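PDB 4FMR: uncharacterized hypothetical protein from Bacteroides vulgatus, which is of unknown function but probably binds DNA, pairing an HU/IHF-like DNA-binding domain with an immunoglobulin-like DUF4469 domain. Local coordinates for residues R41-A44 and G48-R51; L161-T166 and V170-A175; L198-P203 and Y211-T216. All coordinates share one frame; numbering follows the deposited sequence.

Contact 1 of 3, residues R41-A44 and G48-R51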
loop_
_atom_site.group_PDB
_atom_site.type_symbol
_atom_site.label_atom_id
_atom_site.label_comp_id
_atom_site.label_asym_id
_atom_site.label_seq_id
_atom_site.Cartn_x
_atom_site.Cartn_y
_atom_site.Cartn_z
ATOM N N ARG B 41 -16.076 17.456 -6.334
ATOM C CA ARG B 41 -15.895 16.959 -7.702
ATOM C C ARG B 41 -16.987 15.927 -8.079
ATOM O O ARG B 41 -17.379 15.848 -9.260
ATOM C CB ARG B 41 -14.492 16.380 -7.899
ATOM C CG ARG B 41 -13.411 17.450 -7.962
ATOM C CD ARG B 41 -12.063 16.820 -8.167
ATOM N NE ARG B 41 -10.973 17.797 -8.098
ATOM C CZ ARG B 41 -9.692 17.493 -8.272
ATOM N NH1 ARG B 41 -9.331 16.245 -8.529
ATOM N NH2 ARG B 41 -8.764 18.439 -8.202
HETATM N N MSE B 42 -17.517 15.205 -7.083
HETATM C CA MSE B 42 -18.587 14.221 -7.286
HETATM C C MSE B 42 -19.871 14.933 -7.708
HETATM O O MSE B 42 -20.515 14.539 -8.685
HETATM C CB MSE B 42 -18.816 13.404 -6.008
HETATM C CG MSE B 42 -17.744 12.366 -5.747
HETATM SE SE MSE B 42 -17.906 11.624 -3.948
HETATM C CE MSE B 42 -19.592 10.535 -4.237
ATOM N N VAL B 43 -20.217 16.000 -6.970
ATOM C CA VAL B 43 -21.372 16.875 -7.206
ATOM C C VAL B 43 -21.219 17.576 -8.577
ATOM O O VAL B 43 -22.191 17.649 -9.344
ATOM C CB VAL B 43 -21.503 17.887 -6.035
ATOM C CG1 VAL B 43 -22.472 19.020 -6.373
ATOM C CG2 VAL B 43 -21.944 17.166 -4.775
ATOM N N ALA B 44 -19.997 18.047 -8.891
ATOM C CA ALA B 44 -19.699 18.677 -10.182
ATOM C C ALA B 44 -19.977 17.677 -11.366
ATOM O O ALA B 44 -20.649 18.042 -12.332
ATOM C CB ALA B 44 -18.249 19.165 -10.199
ATOM N N GLY B 48 -27.132 15.315 -10.051
ATOM C CA GLY B 48 -28.242 14.513 -9.552
ATOM C C GLY B 48 -28.100 14.092 -8.097
ATOM O O GLY B 48 -29.103 13.773 -7.450
ATOM N N VAL B 49 -26.863 14.094 -7.564
ATOM C CA VAL B 49 -26.584 13.689 -6.179
ATOM C C VAL B 49 -26.624 14.906 -5.233
ATOM O O VAL B 49 -26.258 16.023 -5.618
ATOM C CB VAL B 49 -25.228 12.903 -6.005
ATOM C CG1 VAL B 49 -25.184 11.635 -6.864
ATOM C CG2 VAL B 49 -23.988 13.775 -6.246
ATOM N N ARG B 50 -27.057 14.662 -3.986
ATOM C CA ARG B 50 -27.071 15.642 -2.899
ATOM C C ARG B 50 -25.754 15.467 -2.127
ATOM O O ARG B 50 -25.427 14.350 -1.722
ATOM C CB ARG B 50 -28.326 15.452 -2.009
ATOM C CG ARG B 50 -28.413 16.413 -0.822
ATOM C CD ARG B 50 -29.719 16.285 -0.050
ATOM N NE ARG B 50 -29.749 17.209 1.086
ATOM C CZ ARG B 50 -30.128 18.484 1.018
ATOM N NH1 ARG B 50 -30.532 19.007 -0.138
ATOM N NH2 ARG B 50 -30.100 19.249 2.101
ATOM N N ARG B 51 -24.971 16.549 -1.983
ATOM C CA ARG B 51 -23.648 16.532 -1.350
ATOM C C ARG B 51 -23.679 15.978 0.099
ATOM O O ARG B 51 -22.782 15.228 0.472
ATOM C CB ARG B 51 -23.047 17.942 -1.351
ATOM C CG ARG B 51 -21.540 17.901 -1.155
ATOM C CD ARG B 51 -20.991 19.284 -0.934
ATOM N NE ARG B 51 -19.531 19.291 -0.792
ATOM C CZ ARG B 51 -18.879 19.034 0.338
ATOM N NH1 ARG B 51 -19.541 18.672 1.425
ATOM N NH2 ARG B 51 -17.555 19.111 0.380
#

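Contact 2 of 3, residues L161-T166 and V170-A175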
loop_
_atom_site.group_PDB
_atom_site.type_symbol
_atom_site.label_atom_id
_atom_site.label_comp_id
_atom_site.label_asym_id
_atom_site.label_seq_id
_atom_site.Cartn_x
_atom_site.Cartn_y
_atom_site.Cartn_z
ATOM N N LEU B 161 21.275 19.173 -1.080
ATOM C CA LEU B 161 20.259 19.329 -0.038
ATOM C C LEU B 161 20.847 19.763 1.322
ATOM O O LEU B 161 20.055 20.079 2.211
ATOM C CB LEU B 161 19.477 18.002 0.141
ATOM C CG LEU B 161 18.561 17.562 -1.011
ATOM C CD1 LEU B 161 17.777 16.296 -0.636
ATOM C CD2 LEU B 161 17.560 18.652 -1.378
ATOM N N THR B 162 22.209 19.804 1.478
ATOM C CA THR B 162 22.896 20.173 2.732
ATOM C C THR B 162 22.310 21.455 3.315
ATOM O O THR B 162 22.243 22.465 2.618
ATOM C CB THR B 162 24.425 20.328 2.529
ATOM O OG1 THR B 162 24.952 19.146 1.945
ATOM C CG2 THR B 162 25.179 20.596 3.830
ATOM N N VAL B 163 21.874 21.401 4.578
ATOM C CA VAL B 163 21.322 22.571 5.272
ATOM C C VAL B 163 22.527 23.371 5.845
ATOM O O VAL B 163 23.259 22.866 6.692
ATOM C CB VAL B 163 20.266 22.169 6.342
ATOM C CG1 VAL B 163 19.835 23.374 7.170
ATOM C CG2 VAL B 163 19.043 21.514 5.691
ATOM N N ALA B 164 22.778 24.562 5.309
ATOM C CA ALA B 164 23.920 25.400 5.726
ATOM C C ALA B 164 23.591 26.879 5.583
ATOM O O ALA B 164 22.692 27.236 4.813
ATOM C CB ALA B 164 25.164 25.062 4.904
ATOM N N GLY B 165 24.311 27.720 6.333
ATOM C CA GLY B 165 24.100 29.158 6.308
ATOM C C GLY B 165 23.665 29.774 7.623
ATOM O O GLY B 165 23.026 29.127 8.456
ATOM N N THR B 166 23.987 31.060 7.777
ATOM C CA THR B 166 23.709 31.905 8.947
ATOM C C THR B 166 22.243 32.367 9.033
ATOM O O THR B 166 21.735 32.580 10.137
ATOM C CB THR B 166 24.610 33.148 8.897
ATOM O OG1 THR B 166 24.418 33.821 7.644
ATOM C CG2 THR B 166 26.085 32.808 9.094
ATOM N N VAL B 170 17.000 29.182 7.131
ATOM C CA VAL B 170 17.678 27.942 6.733
ATOM C C VAL B 170 17.167 26.776 7.618
ATOM O O VAL B 170 17.011 26.933 8.822
ATOM C CB VAL B 170 19.221 28.168 6.823
ATOM C CG1 VAL B 170 20.015 26.880 6.957
ATOM C CG2 VAL B 170 19.728 29.011 5.657
ATOM N N GLY B 171 16.842 25.652 6.983
ATOM C CA GLY B 171 16.305 24.484 7.662
ATOM C C GLY B 171 15.195 23.767 6.920
ATOM O O GLY B 171 14.924 24.039 5.743
ATOM N N VAL B 172 14.570 22.810 7.613
ATOM C CA VAL B 172 13.486 22.003 7.068
ATOM C C VAL B 172 12.184 22.429 7.741
ATOM O O VAL B 172 12.137 22.571 8.962
ATOM C CB VAL B 172 13.733 20.474 7.187
ATOM C CG1 VAL B 172 12.716 19.697 6.349
ATOM C CG2 VAL B 172 15.156 20.116 6.761
ATOM N N THR B 173 11.145 22.670 6.912
ATOM C CA THR B 173 9.797 23.050 7.317
ATOM C C THR B 173 8.757 22.115 6.709
ATOM O O THR B 173 8.967 21.519 5.644
ATOM C CB THR B 173 9.466 24.510 6.918
ATOM O OG1 THR B 173 9.625 24.657 5.515
ATOM C CG2 THR B 173 10.299 25.558 7.666
ATOM N N LEU B 174 7.620 22.021 7.390
ATOM C CA LEU B 174 6.432 21.283 6.958
ATOM C C LEU B 174 5.257 22.209 7.010
ATOM O O LEU B 174 4.984 22.779 8.064
ATOM C CB LEU B 174 6.174 20.058 7.835
ATOM C CG LEU B 174 7.298 19.033 7.884
ATOM C CD1 LEU B 174 7.309 18.359 9.226
ATOM C CD2 LEU B 174 7.176 18.037 6.751
ATOM N N ALA B 175 4.592 22.405 5.877
ATOM C CA ALA B 175 3.418 23.265 5.820
ATOM C C ALA B 175 2.194 22.391 5.612
ATOM O O ALA B 175 2.131 21.641 4.637
ATOM C CB ALA B 175 3.559 24.310 4.710
#

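Contact 3 of 3, residues L198-P203 and Y211-T216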
loop_
_atom_site.group_PDB
_atom_site.type_symbol
_atom_site.label_atom_id
_atom_site.label_comp_id
_atom_site.label_asym_id
_atom_site.label_seq_id
_atom_site.Cartn_x
_atom_site.Cartn_y
_atom_site.Cartn_z
ATOM N N LEU B 198 19.489 13.649 3.164
ATOM C CA LEU B 198 19.174 14.175 4.490
ATOM C C LEU B 198 18.417 13.149 5.291
ATOM O O LEU B 198 17.439 12.592 4.787
ATOM C CB LEU B 198 18.334 15.478 4.466
ATOM C CG LEU B 198 18.853 16.716 3.774
ATOM C CD1 LEU B 198 17.787 17.823 3.821
ATOM C CD2 LEU B 198 20.175 17.185 4.372
ATOM N N ILE B 199 18.806 12.958 6.555
ATOM C CA ILE B 199 18.062 12.136 7.499
ATOM C C ILE B 199 17.522 13.086 8.558
ATOM O O ILE B 199 18.280 13.843 9.183
ATOM C CB ILE B 199 18.818 10.922 8.102
ATOM C CG1 ILE B 199 19.341 10.003 6.961
ATOM C CG2 ILE B 199 17.865 10.137 9.057
ATOM C CD1 ILE B 199 20.207 8.826 7.379
ATOM N N ILE B 200 16.207 13.091 8.723
ATOM C CA ILE B 200 15.586 13.968 9.707
ATOM C C ILE B 200 14.777 13.139 10.677
ATOM O O ILE B 200 14.412 12.014 10.365
ATOM C CB ILE B 200 14.700 15.110 9.046
ATOM C CG1 ILE B 200 13.501 14.533 8.252
ATOM C CG2 ILE B 200 15.560 16.056 8.188
ATOM C CD1 ILE B 200 12.396 15.507 7.817
ATOM N N LEU B 201 14.514 13.699 11.861
ATOM C CA LEU B 201 13.590 13.150 12.857
ATOM C C LEU B 201 12.346 13.991 12.793
ATOM O O LEU B 201 12.442 15.192 12.961
ATOM C CB LEU B 201 14.170 13.114 14.293
ATOM C CG LEU B 201 13.215 12.472 15.357
ATOM C CD1 LEU B 201 12.884 11.025 15.022
ATOM C CD2 LEU B 201 13.835 12.494 16.737
ATOM N N LEU B 202 11.204 13.406 12.482
ATOM C CA LEU B 202 9.961 14.178 12.390
ATOM C C LEU B 202 9.354 14.424 13.772
ATOM O O LEU B 202 9.311 13.485 14.552
ATOM C CB LEU B 202 8.927 13.446 11.497
ATOM C CG LEU B 202 9.230 13.352 10.001
ATOM C CD1 LEU B 202 8.325 12.335 9.328
ATOM C CD2 LEU B 202 9.112 14.711 9.328
ATOM N N PRO B 203 8.851 15.637 14.107
ATOM C CA PRO B 203 8.170 15.809 15.421
ATOM C C PRO B 203 6.961 14.863 15.575
ATOM O O PRO B 203 6.291 14.524 14.589
ATOM C CB PRO B 203 7.712 17.282 15.417
ATOM C CG PRO B 203 8.447 17.926 14.284
ATOM C CD PRO B 203 8.788 16.868 13.290
ATOM N N TYR B 211 1.392 17.390 3.809
ATOM C CA TYR B 211 2.219 18.557 4.095
ATOM C C TYR B 211 3.113 18.848 2.917
ATOM O O TYR B 211 3.449 17.931 2.158
ATOM C CB TYR B 211 3.108 18.359 5.355
ATOM C CG TYR B 211 2.381 18.269 6.679
ATOM C CD1 TYR B 211 1.675 17.117 7.037
ATOM C CD2 TYR B 211 2.462 19.297 7.611
ATOM C CE1 TYR B 211 0.985 17.037 8.243
ATOM C CE2 TYR B 211 1.799 19.215 8.836
ATOM C CZ TYR B 211 1.064 18.082 9.145
ATOM O OH TYR B 211 0.419 17.991 10.342
HETATM N N MSE B 212 3.527 20.113 2.780
HETATM C CA MSE B 212 4.545 20.502 1.829
HETATM C C MSE B 212 5.848 20.579 2.624
HETATM O O MSE B 212 5.925 21.347 3.587
HETATM C CB MSE B 212 4.205 21.809 1.090
HETATM C CG MSE B 212 5.220 22.154 -0.025
HETATM SE SE MSE B 212 5.320 20.754 -1.416
HETATM C CE MSE B 212 3.473 20.637 -1.997
ATOM N N LEU B 213 6.802 19.681 2.317
ATOM C CA LEU B 213 8.111 19.647 2.948
ATOM C C LEU B 213 9.063 20.553 2.135
ATOM O O LEU B 213 9.182 20.400 0.922
ATOM C CB LEU B 213 8.667 18.203 3.084
ATOM C CG LEU B 213 9.993 18.065 3.879
ATOM C CD1 LEU B 213 10.068 16.733 4.619
ATOM C CD2 LEU B 213 11.219 18.209 2.974
ATOM N N THR B 214 9.750 21.472 2.817
ATOM C CA THR B 214 10.671 22.398 2.160
ATOM C C THR B 214 12.028 22.373 2.845
ATOM O O THR B 214 12.110 22.347 4.070
ATOM C CB THR B 214 10.057 23.814 2.150
ATOM O OG1 THR B 214 8.797 23.738 1.465
ATOM C CG2 THR B 214 10.962 24.873 1.477
ATOM N N VAL B 215 13.092 22.331 2.014
ATOM C CA VAL B 215 14.505 22.401 2.378
ATOM C C VAL B 215 14.978 23.784 1.962
ATOM O O VAL B 215 14.972 24.078 0.770
ATOM C CB VAL B 215 15.378 21.262 1.752
ATOM C CG1 VAL B 215 16.874 21.524 1.981
ATOM C CG2 VAL B 215 14.985 19.880 2.283
ATOM N N THR B 216 15.330 24.644 2.932
ATOM C CA THR B 216 15.836 26.002 2.678
ATOM C C THR B 216 17.314 26.033 3.096
ATOM O O THR B 216 17.655 25.620 4.216
ATOM C CB THR B 216 14.990 27.054 3.396
ATOM O OG1 THR B 216 13.637 26.906 2.993
ATOM C CG2 THR B 216 15.460 28.480 3.124
#

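Contact 1 of 3, residues R41-A44 and G48-R51
Val43 presses one methyl, CG2, into the notch between the first two side-chain carbons of Arg51, standing 3.7 Å from Arg51 CB and equally far from Arg51 CG. The two side chains meet at about a right angle, so the valine abuts the aliphatic base of the arginine rather than running along it. Val49 completes the first shell: its CG2 rests against the helix backbone, 4.2 Å from Val43 CA. The same methyl also lies 4.2 Å from Val43 CG2 and loosely approaches the carbonyl oxygen of Met42. Apolar contact thus ties the loop back onto the helix it has just left.

The pose of Arg51 is set from beyond this first shell. With CG anti to the backbone N (chi1 -161°) and the chain extended as far as NE, its guanidinium reaches Asp40 of helix 35-45 in a salt bridge, with its CB and CG lying against Val43 on the way. Arg50 occupies the N-cap position of the next helix. The contact thereby closes the turn between helices 35-45 and 51-70, consistent with the helical pair of HU/IHF-like proteins; Met42 and Val49 both pack on Met54 of the second helix, and on Gly57 and Leu60, respectively, of the second subunit.

Contact 2 of 3, residues L161-T166 and V170-A175
The peptide group joining Ala164 to Gly165 offers one face to Val170, whose CG1 stands almost directly above the Ala164 O at 3.4 Å. Val170 CG2 comes to 3.6 Å of Ala164 O on the same face but lies out beyond the oxygen, so both methyls cap that one side. A second flat group, the peptide between Val170 and Gly171, is covered in turn: Val163 CG1 sits over its face, 3.8 Å from Gly171 N and 3.7 Å from Gly171 CA. At its edges, Val170 O bonds to Lys184 NZ and Gly171 N to Thr216 O. The loop peptides preceding Ala164-Gly165 are held separately: Ala164 N and Thr162 O both bond to the hydroxyl of Thr217, and Val163 N to the side chain of Asn193. These bonds hold the loop backbone on either side of Val163.

Between the two peptides the side chains of Val163 and Val170 pass one another pointing opposite ways, with Val163 CG1 only 3.5 Å from Val170 CG1. CG1 of each valine, turned away from its backbone nitrogen (chi1 173° and 158°), is the branch that reaches the other segment. Val163 CG2 reaches further along the strand to Val172 CG2 at 4.3 Å. At both Gly165 and Gly171 phi is strongly positive, and a CB there would be jammed against the preceding carbonyl oxygen; at Gly165 it would also crowd Val170 CG2.

The loop therefore doubles back, nearly antiparallel, on the start of strand 171-176 in the immunoglobulin-like DUF4469 domain. That strand lies between 209-217 and 182-184, in the sheet that also holds 231-240, where Leu161 touches Thr233.

Contact 3 of 3, residues L198-P203 and Y211-T216
Leu198 and Val215 point at each other tip to tip, and the meeting falls to one methyl from each: Leu198 CD1 lies 3.8 Å from Val215 CG2. Two residues further along the first strand and two back along the second, Ile200 and Leu213 repeat this end-on approach, with Ile200 CD1 4.1 Å from Leu213 CD1. Leu198 spans its half of the gap with CD1 anti to CA (chi2 176°), which sends that methyl well out from the backbone. Ile200 gets there differently: its CG1 sits between the backbone N and the carbonyl carbon (chi1 63°), and an extended second torsion then projects CD1 toward the leucine.

All four residues direct their CB atoms toward the opposite strand and are buried. They thus join the two sheets of a beta sandwich, as expected for the immunoglobulin-like fold of DUF4469, with Leu198 CA and Val215 CA 9.7 Å apart. Strand 197-201 belongs to one sheet, where Leu198 and Ile200 bond through their backbones to Leu156 and Phe154 of strand 153-159; strand 209-217 belongs to the other. The core spreads from these pairs: Leu213 also touches Leu156 and Leu174, Leu198 packs on Leu161, and Ile200 on Ile185.

The contacts follow one another along the chain, each closing before the next opens. Contact 1 belongs to the HU/IHF-like DNA-binding domain and stands apart, its centre about 42 Å from that of contact 2 and about 37 Å from that of contact 3, across the centre of the chain. Contacts 2 and 3 both lie in the immunoglobulin-like region, with centres about 8 Å apart. Strands 171-176 and 209-217 are neighbours in one sheet, where Gly171 N and Thr216 O are 2.9 Å apart, a probable hydrogen bond. Contact 2 thus folds a loop onto that sheet and contact 3 joins it to the facing one, whereas the subunit partner meets contact 1 alone.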